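Local coordinates for AT5g51070/K3K7_27 (Arabidopsis thaliana, PDB 5GKM), which is the Clp protease-associated chaperone ClpD, which as a whole protein probably binds and hydrolyses ATP, and is represented by its N-terminal domain, at residues 7-12 with 114-119; 33-38 with 132-137; 38-43 with 57-62. All coordinates share one frame; numbering follows the deposited sequence. Where two conformers were deposited one is given.

Contact 1. Residues 7-12 with 114-119; sequences FERFTE and DCQYIA
A single parallel beta bridge joins two loops of the Clp N-terminal domain here, with F10 set beside I118. The rest of the domain is helices and loops, without strands. I118 uses both of its backbone polar atoms. Its N donates to R9 O at 2.9 Å. Its O accepts from T11 N at 2.9 Å.

R9 adds a second grip further along. Its side chain runs extended from CG to NE, alongside Q116 and in the same direction. NH1 then donates to two oxygens of that one residue. The backbone O of Q116 lies 3.0 Å from NH1. The amide OE1 of Q116 is 2.9 Å from NH1. Both oxygens lie near the guanidinium plane; the amide plane of Q116 is turned 60° from it. The Q116 chain bends at chi2 (-59°), which turns OE1 back to R9.

Beside the bridge the contact is apolar. I118 CG2 sits over one face of the F10 ring, 3.8 Å from its centroid, in a CH-pi contact. F7 CD1 stands over the centre of the opposite face. The other branch of I118 curls back at chi2 (85°), and its CD1 reaches R9 CB at 3.7 Å. T11 lays CG2 on Y117 CB at 3.6 Å. T11 is the N-cap residue of helix 12-27; its OG1 accepts from A14 N.

F10 and I118 also touch helix 97-112, so the bridge ties the two loops to that helix. The polar bonds of R9 and Q116 lie on the exposed side. The F10 ring is held from both faces, and the I118 backbone is satisfied although the residue is buried.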
# COMPACT_ATOMS: atom_id res chain seq x y z
N PHE A 7 0.32 -8.92 13.31
CA PHE A 7 -0.50 -9.00 12.12
C PHE A 7 -1.59 -10.04 12.29
O PHE A 7 -2.16 -10.46 11.35
CB PHE A 7 0.38 -9.26 10.84
CG PHE A 7 1.17 -8.06 10.37
CD1 PHE A 7 0.58 -6.87 10.09
CD2 PHE A 7 2.54 -8.12 10.23
CE1 PHE A 7 1.29 -5.77 9.68
CE2 PHE A 7 3.27 -7.03 9.79
CZ PHE A 7 2.64 -5.85 9.51
N GLU A 8 -1.91 -10.38 13.54
CA GLU A 8 -2.79 -11.49 13.81
C GLU A 8 -4.15 -11.32 13.14
O GLU A 8 -4.67 -12.25 12.58
CB GLU A 8 -2.99 -11.68 15.34
CG GLU A 8 -4.17 -12.57 15.74
CD GLU A 8 -4.41 -12.65 17.25
OE1 GLU A 8 -3.43 -12.85 17.94
OE2 GLU A 8 -5.57 -12.54 17.73
N ARG A 9 -4.67 -10.10 13.19
CA ARG A 9 -5.95 -9.85 12.60
C ARG A 9 -5.95 -9.46 11.15
O ARG A 9 -6.97 -9.24 10.61
CB ARG A 9 -6.76 -8.90 13.43
CG ARG A 9 -7.25 -9.61 14.68
CD ARG A 9 -8.47 -8.95 15.24
NE ARG A 9 -8.88 -9.62 16.43
CZ ARG A 9 -10.06 -10.16 16.62
NH1 ARG A 9 -10.97 -10.07 15.69
NH2 ARG A 9 -10.32 -10.77 17.77
N PHE A 10 -4.79 -9.41 10.55
CA PHE A 10 -4.69 -9.11 9.14
C PHE A 10 -5.06 -10.34 8.31
O PHE A 10 -4.61 -11.41 8.60
CB PHE A 10 -3.29 -8.60 8.77
CG PHE A 10 -3.01 -7.18 9.16
CD1 PHE A 10 -3.07 -6.79 10.46
CD2 PHE A 10 -2.62 -6.25 8.23
CE1 PHE A 10 -2.81 -5.49 10.82
CE2 PHE A 10 -2.34 -4.97 8.60
CZ PHE A 10 -2.44 -4.59 9.91
N THR A 11 -5.87 -10.17 7.29
CA THR A 11 -6.26 -11.25 6.47
C THR A 11 -5.10 -11.77 5.63
O THR A 11 -4.11 -11.13 5.43
CB THR A 11 -7.40 -10.94 5.52
OG1 THR A 11 -6.97 -10.06 4.49
CG2 THR A 11 -8.57 -10.33 6.28
N GLU A 12 -5.30 -12.99 5.16
CA GLU A 12 -4.31 -13.60 4.16
C GLU A 12 -3.94 -12.68 2.86
O GLU A 12 -2.83 -12.51 2.57
CB GLU A 12 -4.80 -14.97 3.67
CG GLU A 12 -3.88 -15.62 2.67
CD GLU A 12 -4.52 -16.80 1.93
OE1 GLU A 12 -5.60 -17.28 2.31
OE2 GLU A 12 -4.00 -17.18 0.87
N ASP A 114 -16.30 -2.11 13.20
CA ASP A 114 -16.64 -3.32 13.91
C ASP A 114 -16.30 -4.52 13.10
O ASP A 114 -16.94 -5.53 13.14
CB ASP A 114 -18.11 -3.37 14.31
CG ASP A 114 -18.37 -4.36 15.47
OD1 ASP A 114 -17.62 -4.39 16.44
OD2 ASP A 114 -19.34 -5.08 15.40
N CYS A 115 -15.24 -4.35 12.33
CA CYS A 115 -14.79 -5.60 11.59
C CYS A 115 -13.70 -6.58 12.41
O CYS A 115 -13.10 -6.11 13.30
CB CYS A 115 -14.08 -5.02 10.38
SG CYS A 115 -13.77 -6.30 9.25
N GLN A 116 -13.80 -7.85 12.15
CA GLN A 116 -13.00 -8.79 12.84
C GLN A 116 -11.60 -8.90 12.25
O GLN A 116 -10.78 -9.55 12.78
CB GLN A 116 -13.68 -10.15 12.84
CG GLN A 116 -14.98 -10.18 13.62
CD GLN A 116 -14.81 -9.80 15.07
OE1 GLN A 116 -13.82 -10.12 15.69
NE2 GLN A 116 -15.80 -9.14 15.62
N TYR A 117 -11.39 -8.27 11.12
CA TYR A 117 -10.19 -8.46 10.35
C TYR A 117 -9.71 -7.16 9.74
O TYR A 117 -10.45 -6.28 9.63
CB TYR A 117 -10.41 -9.45 9.21
CG TYR A 117 -11.58 -9.15 8.28
CD1 TYR A 117 -11.46 -8.24 7.29
CD2 TYR A 117 -12.81 -9.78 8.42
CE1 TYR A 117 -12.48 -7.93 6.45
CE2 TYR A 117 -13.83 -9.52 7.57
CZ TYR A 117 -13.68 -8.57 6.59
OH TYR A 117 -14.72 -8.30 5.76
N ILE A 118 -8.45 -7.11 9.35
CA ILE A 118 -7.92 -5.99 8.59
C ILE A 118 -7.61 -6.55 7.21
O ILE A 118 -6.81 -7.40 7.05
CB ILE A 118 -6.60 -5.43 9.17
CG1 ILE A 118 -6.80 -4.73 10.49
CG2 ILE A 118 -6.02 -4.39 8.25
CD1 ILE A 118 -6.78 -5.61 11.69
N ALA A 119 -8.35 -6.07 6.25
CA ALA A 119 -8.22 -6.45 4.87
C ALA A 119 -7.40 -5.45 4.08
O ALA A 119 -7.13 -4.42 4.50
CB ALA A 119 -9.58 -6.66 4.23

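Contact 2. Residues 33-38 with 132-137; sequences VYTQHL and DGSAGR
T35 and S134 meet where helix 35-45 and helix 134-142 begin, in the buried middle of the Clp N-terminal domain. The two backbones come nearest at Q36 and A135. No direct hydrogen bond crosses between them.

T35 carries OG1 between its backbone N and carbonyl carbon (chi1 54°). This rotation aims the hydroxyl at the other segment. OG1 lies 3.4 Å from S134 CB and 3.3 Å from D132 OD1. Its hydrogen bond, however, is with D131 OD2, just before 132-137. T35 and D132 run past each other in opposite directions.

Q36 is folded rather than extended. Its chain turns at chi1 and again at chi2 (-87°), and the amide doubles back beside S134. Q36 OE1 touches S134 CB at 3.4 Å. Q36 NE2 bonds to Q79 OE1, and the side chain also packs on W70 of helix 59-71.

The carboxylate of D132 folds back to S134 N at the start of its own helix. OD1 accepts from S134 N at 3.0 Å, forming an Asx turn. The donor comes from the anti side and stands well out of the carboxylate plane. The OD2 branch points the other way, to water 1. This water donates to D132 OD2 at 2.8 Å and accepts from T35 N at 3.0 Å. It thus links the first turn of one helix to the acid whose Asx turn leads into the other.

D131 OD2 also accepts from A135 N, so that acid serves both helices as well. Two carboxylates therefore lie by two helix N termini. The helix ends would probably stabilise their negative charge, and water and side-chain oxygens occupy N-H groups left over by the helices.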
# COMPACT_ATOMS: atom_id res chain seq x y z
N VAL A 33 10.34 -0.02 3.10
CA VAL A 33 9.10 0.10 2.38
C VAL A 33 8.43 1.42 2.75
O VAL A 33 8.08 1.64 3.85
CB VAL A 33 8.14 -1.01 2.82
CG1 VAL A 33 6.81 -0.87 2.13
CG2 VAL A 33 8.71 -2.36 2.52
N TYR A 34 8.29 2.28 1.77
CA TYR A 34 7.57 3.51 1.94
C TYR A 34 6.17 3.36 1.31
O TYR A 34 5.86 2.35 0.80
CB TYR A 34 8.34 4.70 1.39
CG TYR A 34 9.51 5.17 2.23
CD1 TYR A 34 10.73 4.56 2.14
CD2 TYR A 34 9.37 6.22 3.07
CE1 TYR A 34 11.78 5.01 2.90
CE2 TYR A 34 10.42 6.69 3.84
CZ TYR A 34 11.62 6.06 3.76
OH TYR A 34 12.66 6.55 4.50
N THR A 35 5.35 4.38 1.42
CA THR A 35 3.95 4.20 1.11
C THR A 35 3.66 3.95 -0.36
O THR A 35 2.72 3.34 -0.67
CB THR A 35 3.04 5.27 1.71
OG1 THR A 35 3.48 6.56 1.35
CG2 THR A 35 3.04 5.12 3.16
N GLN A 36 4.49 4.50 -1.23
CA GLN A 36 4.33 4.19 -2.64
C GLN A 36 4.58 2.69 -2.94
O GLN A 36 4.06 2.15 -3.83
CB GLN A 36 5.16 5.10 -3.55
CG GLN A 36 6.66 4.87 -3.49
CD GLN A 36 7.36 5.65 -2.40
OE1 GLN A 36 6.76 6.08 -1.46
NE2 GLN A 36 8.64 5.84 -2.58
N HIS A 37 5.47 2.09 -2.17
CA HIS A 37 5.71 0.69 -2.28
C HIS A 37 4.56 -0.16 -1.79
O HIS A 37 4.28 -1.18 -2.32
CB HIS A 37 7.03 0.29 -1.64
CG HIS A 37 8.15 1.20 -2.00
ND1 HIS A 37 8.89 1.86 -1.10
CD2 HIS A 37 8.64 1.56 -3.24
CE1 HIS A 37 9.79 2.60 -1.73
NE2 HIS A 37 9.64 2.41 -3.05
N LEU A 38 3.96 0.30 -0.72
CA LEU A 38 2.76 -0.34 -0.23
C LEU A 38 1.64 -0.28 -1.30
O LEU A 38 0.93 -1.19 -1.48
CB LEU A 38 2.30 0.33 1.06
CG LEU A 38 1.05 -0.29 1.66
CD1 LEU A 38 1.20 -1.78 1.96
CD2 LEU A 38 0.65 0.48 2.90
N ASP A 132 2.08 10.25 3.46
CA ASP A 132 2.97 11.44 3.33
C ASP A 132 2.82 12.17 2.01
O ASP A 132 3.54 13.09 1.74
CB ASP A 132 4.46 11.12 3.58
CG ASP A 132 5.05 10.18 2.56
OD1 ASP A 132 4.33 9.77 1.70
OD2 ASP A 132 6.25 9.88 2.66
N GLY A 133 1.82 11.78 1.26
CA GLY A 133 1.56 12.29 -0.05
C GLY A 133 2.12 11.44 -1.17
O GLY A 133 1.84 11.67 -2.29
N SER A 134 2.87 10.43 -0.82
CA SER A 134 3.47 9.57 -1.82
C SER A 134 2.47 8.83 -2.67
O SER A 134 2.61 8.82 -3.83
CB SER A 134 4.45 8.59 -1.18
OG SER A 134 5.41 9.30 -0.47
N ALA A 135 1.45 8.27 -2.07
CA ALA A 135 0.47 7.54 -2.88
C ALA A 135 -0.23 8.41 -3.90
O ALA A 135 -0.43 8.02 -5.00
CB ALA A 135 -0.56 6.84 -2.00
N GLY A 136 -0.56 9.60 -3.47
CA GLY A 136 -1.18 10.56 -4.33
C GLY A 136 -0.34 10.92 -5.51
O GLY A 136 -0.89 11.12 -6.54
N ARG A 137 0.95 11.01 -5.34
CA ARG A 137 1.77 11.35 -6.48
C ARG A 137 1.70 10.30 -7.57
O ARG A 137 1.67 10.62 -8.71
CB ARG A 137 3.20 11.54 -6.06
CG ARG A 137 3.40 12.64 -5.05
CD ARG A 137 4.81 12.68 -4.53
NE ARG A 137 5.71 13.25 -5.50
CZ ARG A 137 7.02 13.32 -5.33
NH1 ARG A 137 7.57 12.87 -4.22
NH2 ARG A 137 7.80 13.86 -6.25
O HOH W 1 5.88 7.10 2.60

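Contact 3. Residues 38-43 with 57-62; sequences LLLGLI and ITIDKA
The flat groups where I43 and L40 meet I59 and A62 are backbone peptides, as none of the side chains in contact is planar. I43 CG2 stands over one face of the peptide between T58 and I59. It is 3.6 Å from I59 N. At a second peptide, the carbonyl O of L40 is touched by I59 CD1 at 3.4 Å.

I43 fills the middle of the contact with two branches. Its CG2 is anti to its own backbone N and meets the start of helix 59-71. The other branch runs out extended at chi2 (165°). Its tip CD1 touches both I57 CG2 (3.8 Å) and A62 CB (3.7 Å). The I43 and I57 side chains cross at about a right angle.

This is packing of helix 35-45 on the start of helix 59-71 and the loop residues leading into it, within the Clp N-terminal domain. The loop that joins the two helices brings I57 into the same patch. F52 in that loop touches I43. Beyond I57 come L139 and L142 of helix 134-142.

L40 extends the apolar contact along the helix. Its CD2 presses on A62 CB at 3.6 Å. The small A62 side chain therefore receives L40 CD2 and I43 CD1 together. I59 has CG1 anti to its backbone N (chi1 -171°), and from there CD1 reaches across to the L40 carbonyl and lies 4.2 Å from L40 CD2. No hydrogen bond crosses between 38-43 and 57-62.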
# COMPACT_ATOMS: atom_id res chain seq x y z
N LEU A 38 3.96 0.30 -0.72
CA LEU A 38 2.76 -0.34 -0.23
C LEU A 38 1.64 -0.28 -1.30
O LEU A 38 0.93 -1.19 -1.48
CB LEU A 38 2.30 0.33 1.06
CG LEU A 38 1.05 -0.29 1.66
CD1 LEU A 38 1.20 -1.78 1.96
CD2 LEU A 38 0.65 0.48 2.90
N LEU A 39 1.59 0.84 -1.98
CA LEU A 39 0.61 0.96 -3.04
C LEU A 39 0.87 -0.09 -4.10
O LEU A 39 -0.02 -0.71 -4.54
CB LEU A 39 0.64 2.36 -3.65
CG LEU A 39 -0.26 2.58 -4.85
CD1 LEU A 39 -1.73 2.37 -4.54
CD2 LEU A 39 -0.02 3.97 -5.39
N LEU A 40 2.13 -0.28 -4.43
CA LEU A 40 2.47 -1.31 -5.38
C LEU A 40 2.07 -2.72 -4.91
O LEU A 40 1.56 -3.46 -5.65
CB LEU A 40 3.94 -1.28 -5.76
CG LEU A 40 4.46 -0.04 -6.48
CD1 LEU A 40 5.95 -0.14 -6.78
CD2 LEU A 40 3.72 0.19 -7.78
N GLY A 41 2.30 -3.01 -3.65
CA GLY A 41 1.91 -4.29 -3.13
C GLY A 41 0.42 -4.56 -3.18
O GLY A 41 0.00 -5.62 -3.45
N LEU A 42 -0.35 -3.53 -2.87
CA LEU A 42 -1.78 -3.64 -2.96
C LEU A 42 -2.27 -3.85 -4.37
O LEU A 42 -3.14 -4.61 -4.58
CB LEU A 42 -2.48 -2.40 -2.39
CG LEU A 42 -2.34 -2.20 -0.87
CD1 LEU A 42 -2.71 -0.77 -0.52
CD2 LEU A 42 -3.14 -3.16 -0.03
N ILE A 43 -1.69 -3.13 -5.29
CA ILE A 43 -1.99 -3.32 -6.70
C ILE A 43 -1.61 -4.72 -7.19
O ILE A 43 -2.38 -5.35 -7.83
CB ILE A 43 -1.35 -2.23 -7.60
CG1 ILE A 43 -1.95 -0.86 -7.26
CG2 ILE A 43 -1.54 -2.53 -9.07
CD1 ILE A 43 -1.19 0.29 -7.79
N ILE A 57 -6.21 0.35 -13.09
CA ILE A 57 -4.81 0.42 -12.80
C ILE A 57 -4.21 -0.96 -12.75
O ILE A 57 -4.75 -1.80 -12.17
CB ILE A 57 -4.55 1.14 -11.48
CG1 ILE A 57 -4.83 2.62 -11.63
CG2 ILE A 57 -3.11 1.00 -11.02
CD1 ILE A 57 -4.88 3.36 -10.33
N THR A 58 -3.05 -1.12 -13.34
CA THR A 58 -2.34 -2.38 -13.35
C THR A 58 -0.95 -2.18 -12.83
O THR A 58 -0.46 -1.12 -12.87
CB THR A 58 -2.18 -2.99 -14.78
OG1 THR A 58 -1.55 -2.08 -15.65
CG2 THR A 58 -3.48 -3.38 -15.31
N ILE A 59 -0.34 -3.27 -12.38
CA ILE A 59 0.94 -3.21 -11.73
C ILE A 59 2.08 -2.67 -12.60
O ILE A 59 2.87 -1.92 -12.14
CB ILE A 59 1.27 -4.56 -11.05
CG1 ILE A 59 2.50 -4.46 -10.20
CG2 ILE A 59 1.39 -5.69 -12.06
CD1 ILE A 59 2.37 -3.57 -9.00
N ASP A 60 2.11 -3.04 -13.86
CA ASP A 60 3.18 -2.53 -14.68
C ASP A 60 3.19 -1.05 -14.87
O ASP A 60 4.19 -0.41 -14.81
CB ASP A 60 3.24 -3.28 -16.01
CG ASP A 60 3.79 -4.70 -15.83
OD1 ASP A 60 4.80 -4.92 -15.11
OD2 ASP A 60 3.14 -5.60 -16.37
N LYS A 61 2.02 -0.51 -15.09
CA LYS A 61 1.91 0.92 -15.18
C LYS A 61 2.26 1.60 -13.88
O LYS A 61 2.93 2.55 -13.88
CB LYS A 61 0.49 1.31 -15.60
CG LYS A 61 0.13 0.94 -17.01
CD LYS A 61 0.92 1.75 -18.01
CE LYS A 61 0.32 1.59 -19.41
NZ LYS A 61 0.79 0.29 -19.97
N ALA A 62 1.78 1.04 -12.79
CA ALA A 62 2.10 1.60 -11.50
C ALA A 62 3.60 1.57 -11.21
O ALA A 62 4.11 2.51 -10.78
CB ALA A 62 1.30 0.92 -10.40

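In the fold
From the N terminus, the chain first passes 7-12, whose partner 114-119 lies far ahead. Contact 1 thus closes a loop of 101 residues. Helix 35-45 comes next and serves both other contacts. Its later part pairs with 57-62 across a short loop, giving contact 3. Its start waits for 132-137, giving contact 2. Contact 3 falls within the loops of both other contacts. Contacts 1 and 2 cross, since their segments alternate. Contacts 2 and 3 share L38 and touch through A135 and L39, with centres about 11 Å apart. Contact 1 lies apart, joining the N-terminal loop to the one before helix 120-130. The others join helix 35-45 to helices 59-71 and 134-142.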